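Local structure of dehydrogenase (Thermotoga maritima, 3EZY) at residues 210-215 with 228-233; 176-181 with 215-220. The protein catalyses the NAD(+)-dependent oxidation of myo-inositol to scyllo-inosose and so probably serves a myo-inositol degradation pathway. One frame throughout, in Å; residues are numbered along the deposited sequence.

Contact 1 (210-215 with 228-233); sequences VDTAVV and DNSRRA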
# COMPACT_ATOMS: atom_id res chain seq x y z
N VAL A 210 -33.18 0.87 10.54
CA VAL A 210 -32.05 0.01 10.84
C VAL A 210 -30.82 0.89 10.72
O VAL A 210 -30.91 1.98 10.15
CB VAL A 210 -31.98 -1.21 9.86
CG1 VAL A 210 -33.18 -2.15 10.07
CG2 VAL A 210 -31.92 -0.72 8.40
N ASP A 211 -29.70 0.46 11.27
CA ASP A 211 -28.47 1.27 11.19
C ASP A 211 -27.33 0.61 10.40
O ASP A 211 -26.25 1.20 10.25
CB ASP A 211 -27.97 1.67 12.59
CG ASP A 211 -27.78 0.49 13.51
OD1 ASP A 211 -27.32 -0.58 13.06
OD2 ASP A 211 -28.07 0.65 14.72
N THR A 212 -27.56 -0.62 9.96
CA THR A 212 -26.57 -1.46 9.25
C THR A 212 -27.38 -2.20 8.19
O THR A 212 -28.42 -2.73 8.52
CB THR A 212 -25.98 -2.52 10.21
OG1 THR A 212 -25.49 -1.87 11.39
CG2 THR A 212 -24.82 -3.30 9.55
N ALA A 213 -26.96 -2.20 6.93
CA ALA A 213 -27.75 -2.90 5.92
C ALA A 213 -26.88 -3.39 4.78
O ALA A 213 -25.77 -2.89 4.55
CB ALA A 213 -28.82 -2.00 5.40
N VAL A 214 -27.41 -4.39 4.08
CA VAL A 214 -26.82 -4.96 2.90
C VAL A 214 -27.92 -4.99 1.83
O VAL A 214 -29.08 -5.28 2.16
CB VAL A 214 -26.32 -6.40 3.19
CG1 VAL A 214 -25.99 -7.12 1.88
CG2 VAL A 214 -25.12 -6.39 4.10
N VAL A 215 -27.57 -4.67 0.57
CA VAL A 215 -28.53 -4.68 -0.52
C VAL A 215 -27.90 -5.35 -1.75
O VAL A 215 -26.81 -4.98 -2.18
CB VAL A 215 -28.95 -3.24 -0.93
CG1 VAL A 215 -29.80 -3.28 -2.20
CG2 VAL A 215 -29.71 -2.54 0.18
N ASP A 228 -23.14 -2.36 0.96
CA ASP A 228 -23.35 -2.41 2.42
C ASP A 228 -23.19 -1.04 3.07
O ASP A 228 -22.30 -0.25 2.65
CB ASP A 228 -22.50 -3.50 3.11
CG ASP A 228 -21.04 -3.15 3.19
OD1 ASP A 228 -20.58 -2.75 4.29
OD2 ASP A 228 -20.37 -3.27 2.14
N ASN A 229 -24.00 -0.74 4.10
CA ASN A 229 -24.04 0.60 4.74
C ASN A 229 -23.92 0.47 6.26
O ASN A 229 -24.46 -0.48 6.83
CB ASN A 229 -25.42 1.26 4.54
CG ASN A 229 -25.66 1.71 3.11
OD1 ASN A 229 -26.71 1.39 2.52
ND2 ASN A 229 -24.70 2.41 2.54
N SER A 230 -23.26 1.42 6.91
CA SER A 230 -23.32 1.47 8.35
C SER A 230 -23.45 2.91 8.72
O SER A 230 -22.75 3.77 8.14
CB SER A 230 -22.05 0.91 9.03
OG SER A 230 -22.20 1.03 10.47
N ARG A 231 -24.25 3.20 9.74
CA ARG A 231 -24.36 4.57 10.19
C ARG A 231 -23.21 5.02 11.13
O ARG A 231 -23.18 6.18 11.55
CB ARG A 231 -25.70 4.79 10.94
CG ARG A 231 -26.93 4.83 10.06
CD ARG A 231 -27.21 6.20 9.62
NE ARG A 231 -28.50 6.34 8.98
CZ ARG A 231 -28.72 7.26 8.06
NH1 ARG A 231 -27.71 8.08 7.72
NH2 ARG A 231 -29.91 7.38 7.50
N ARG A 232 -22.34 4.10 11.54
CA ARG A 232 -21.24 4.49 12.41
C ARG A 232 -19.95 3.70 12.18
O ARG A 232 -19.81 2.59 12.68
CB ARG A 232 -21.62 4.39 13.89
CG ARG A 232 -20.64 5.18 14.75
CD ARG A 232 -20.34 4.54 16.06
NE ARG A 232 -21.41 4.79 17.00
CZ ARG A 232 -21.73 3.98 18.02
NH1 ARG A 232 -21.04 2.85 18.22
NH2 ARG A 232 -22.74 4.29 18.83
N ALA A 233 -19.03 4.24 11.41
CA ALA A 233 -17.67 3.66 11.35
C ALA A 233 -16.75 4.57 12.17
O ALA A 233 -16.60 5.75 11.86
CB ALA A 233 -17.18 3.53 9.92
O HOH W 1 -30.61 4.67 10.08
O HOH W 2 -22.93 -0.95 11.70

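Contact 2 (176-181 with 215-220); sequences HDFDMA and VVLRFK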
# COMPACT_ATOMS: atom_id res chain seq x y z
N HIS A 176 -27.60 7.25 -2.31
CA HIS A 176 -26.40 7.64 -3.08
C HIS A 176 -25.82 6.44 -3.77
O HIS A 176 -25.34 6.53 -4.91
CB HIS A 176 -25.33 8.23 -2.16
CG HIS A 176 -25.65 9.61 -1.68
ND1 HIS A 176 -25.98 9.88 -0.36
CD2 HIS A 176 -25.66 10.80 -2.32
CE1 HIS A 176 -26.21 11.18 -0.22
NE2 HIS A 176 -26.03 11.75 -1.40
N ASP A 177 -25.80 5.32 -3.06
CA ASP A 177 -25.24 4.04 -3.59
C ASP A 177 -26.06 3.47 -4.75
O ASP A 177 -25.49 2.97 -5.70
CB ASP A 177 -25.10 3.05 -2.43
CG ASP A 177 -24.33 3.66 -1.30
OD1 ASP A 177 -23.23 4.21 -1.63
OD2 ASP A 177 -24.80 3.65 -0.11
N PHE A 178 -27.38 3.60 -4.70
CA PHE A 178 -28.20 3.18 -5.84
C PHE A 178 -27.88 4.05 -7.07
O PHE A 178 -27.77 3.53 -8.16
CB PHE A 178 -29.69 3.32 -5.52
CG PHE A 178 -30.20 2.39 -4.47
CD1 PHE A 178 -29.95 1.03 -4.53
CD2 PHE A 178 -30.97 2.89 -3.41
CE1 PHE A 178 -30.50 0.15 -3.56
CE2 PHE A 178 -31.51 2.06 -2.45
CZ PHE A 178 -31.26 0.65 -2.52
N ASP A 179 -27.75 5.37 -6.89
CA ASP A 179 -27.39 6.23 -8.01
C ASP A 179 -25.98 5.85 -8.50
O ASP A 179 -25.73 5.74 -9.72
CB ASP A 179 -27.43 7.72 -7.61
CG ASP A 179 -27.02 8.62 -8.77
OD1 ASP A 179 -27.81 8.74 -9.76
OD2 ASP A 179 -25.86 9.14 -8.75
N MET A 180 -25.06 5.64 -7.55
CA MET A 180 -23.68 5.32 -7.95
C MET A 180 -23.64 4.02 -8.78
O MET A 180 -22.91 3.90 -9.82
CB MET A 180 -22.79 5.22 -6.72
CG MET A 180 -21.27 5.16 -7.01
SD MET A 180 -20.46 6.45 -8.00
CE MET A 180 -21.28 7.87 -7.26
N ALA A 181 -24.43 3.05 -8.33
CA ALA A 181 -24.55 1.79 -9.04
C ALA A 181 -24.93 1.96 -10.50
O ALA A 181 -24.33 1.34 -11.37
CB ALA A 181 -25.55 0.85 -8.31
N VAL A 215 -27.57 -4.67 0.57
CA VAL A 215 -28.53 -4.68 -0.52
C VAL A 215 -27.90 -5.35 -1.75
O VAL A 215 -26.81 -4.98 -2.18
CB VAL A 215 -28.95 -3.24 -0.93
CG1 VAL A 215 -29.80 -3.28 -2.20
CG2 VAL A 215 -29.71 -2.54 0.18
N VAL A 216 -28.56 -6.36 -2.28
CA VAL A 216 -28.10 -7.04 -3.47
C VAL A 216 -28.86 -6.51 -4.66
O VAL A 216 -30.08 -6.35 -4.59
CB VAL A 216 -28.38 -8.56 -3.40
CG1 VAL A 216 -27.93 -9.25 -4.72
CG2 VAL A 216 -27.71 -9.17 -2.20
N LEU A 217 -28.15 -6.26 -5.75
CA LEU A 217 -28.72 -5.72 -6.98
C LEU A 217 -28.50 -6.74 -8.09
O LEU A 217 -27.41 -7.28 -8.22
CB LEU A 217 -27.99 -4.44 -7.40
CG LEU A 217 -27.75 -3.39 -6.31
CD1 LEU A 217 -26.88 -2.24 -6.90
CD2 LEU A 217 -29.09 -2.84 -5.81
N ARG A 218 -29.54 -7.01 -8.87
CA ARG A 218 -29.39 -7.71 -10.13
C ARG A 218 -29.64 -6.73 -11.28
O ARG A 218 -30.76 -6.14 -11.43
CB ARG A 218 -30.34 -8.91 -10.22
CG ARG A 218 -30.49 -9.42 -11.63
CD ARG A 218 -31.37 -10.66 -11.71
NE ARG A 218 -30.70 -11.82 -11.15
CZ ARG A 218 -29.89 -12.62 -11.84
NH1 ARG A 218 -29.64 -12.39 -13.13
NH2 ARG A 218 -29.32 -13.65 -11.23
N PHE A 219 -28.62 -6.55 -12.09
CA PHE A 219 -28.72 -5.66 -13.24
C PHE A 219 -29.26 -6.37 -14.48
O PHE A 219 -29.23 -7.60 -14.61
CB PHE A 219 -27.35 -5.11 -13.58
CG PHE A 219 -26.76 -4.24 -12.51
CD1 PHE A 219 -26.96 -2.85 -12.54
CD2 PHE A 219 -26.00 -4.82 -11.47
CE1 PHE A 219 -26.39 -2.03 -11.57
CE2 PHE A 219 -25.43 -4.02 -10.49
CZ PHE A 219 -25.63 -2.63 -10.52
N LYS A 220 -29.74 -5.56 -15.42
CA LYS A 220 -30.30 -6.05 -16.68
C LYS A 220 -29.42 -7.10 -17.37
O LYS A 220 -29.93 -8.10 -17.85
CB LYS A 220 -30.53 -4.85 -17.60
CG LYS A 220 -31.04 -5.15 -18.97
CD LYS A 220 -31.27 -3.81 -19.71
CE LYS A 220 -31.16 -3.96 -21.23
NZ LYS A 220 -32.28 -4.86 -21.70

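Contact 1 (210-215 with 228-233)
Arg231 reaches over Asp211 with the first carbons of its side chain, its CG lying 3.7 Å from Asp211 O, while a water lies at the edge of its guanidinium, in the plane of the group. This water accepts from Arg231 NE (2.9 Å) and donates to Val210 O. A bend at chi2 (-90°) carries the guanidinium off the strand line, and its NH2 forms a salt bridge with Asp172.

Two backbone bonds join Ala213 and Asn229, from Ala213 N to Asn229 O at 3.0 Å and from Asn229 N to Ala213 O at 2.8 Å. Beyond the strand end, Arg231 N still bonds to Asp211 O at 2.9 Å. The amide of Asn229 turns to Thr174, Asp177 and Ser152.

On the other face, Val214 CG2 meets Asp228 CB at 4.0 Å; the Asp228 carboxylate leads away to Arg153 and Thr151 of its own chain and to Arg149 of the second subunit. Thr212 OG1 donates to Asp211 OD1 (2.8 Å) on the anti side, 21° out of the carboxylate plane, and receives a bond from a second water near Ser230. With a valine here, Asp211 OD1 would probably be left with Leu199 N but without its hydroxyl donor, and that water would lose an acceptor.

The strand segments run at 169°, alternating hydrogen-bonded and non-hydrogen-bonded pairs: an antiparallel beta hairpin of the C-terminal domain's sheet, with an ST turn at Ser230 and a classic beta bulge where Asp211 and Thr212 face Ser197.

Contact 2 (176-181 with 215-220)
Leu217 divides its two methyl groups between two residues of the helix: CD1 packs against Ala181 CB at 3.6 Å, and CD2 comes to the edge of the Phe178 ring, 4.0 Å from CE1. Its torsions explain the split: chi1 (-47°) sets CG beside the backbone N, and with CD1 anti to CA about the next bond the two methyls part, CD1 to Ala181 and CD2 to Phe178.

Phe178 does not start out facing the strand; its CB points neither at the strand nor away from it, and the ring then comes nearer. CE1 does the touching, meeting Leu217 CD2 in the ring plane and Val215 CG1 near that plane at 3.8 Å. The contact is therefore made by the ring's rim, not its face. Val215 crosses the phenyl side chain at about a right angle, and its CG1 is the methyl placed opposite the backbone N (chi1 172°).

Farther along the strand, Phe219 likewise sends its ring toward the helix, with CZ 4.1 Å from Ala181 CB. The small Ala181 thus receives a methyl and a ring at the place where the two backbones come nearest, its CA being 8.8 Å from that of Leu217. Ile227 extends the layer beside Phe178 and Leu217, and Leu148 does so beside Ala181 and Phe219.

The segment axes, 11.3 Å apart, cross at -25°, so the helix runs roughly in the strand's direction. The contacts between side chains are all apolar, while backbone bonds are made within the helix, as from Ala181 N to Asp177 O, and from residues 215-218 to neighbouring strands. Between 176-181 and 215-220, adhesion accordingly rests on shape and burial of hydrocarbon rather than on directed bonds; the polar bonds of the Asp177 carboxylate go to neighbouring strands.

Contacts 1 and 2 share Val215 and use successive parts of strand 212-219, their centres 15 Å apart. They also meet directly, in a probable hydrogen bond of 2.9 Å from Asn229 ND2 to Asp177 OD2, a polar tie from the hairpin to the helix beside the apolar layer of contact 2. Alternation along the strand sorts the surroundings: Ala213, Val215 and Leu217 look to the helical side, whereas Thr212, Val214, Val216 and Arg218 reach the second subunit. Arg218 forms a salt bridge with Asp195 of that subunit. Both contacts belong to the C-terminal domain, distinct from the parallel Rossmann sheet that binds NAD in this family.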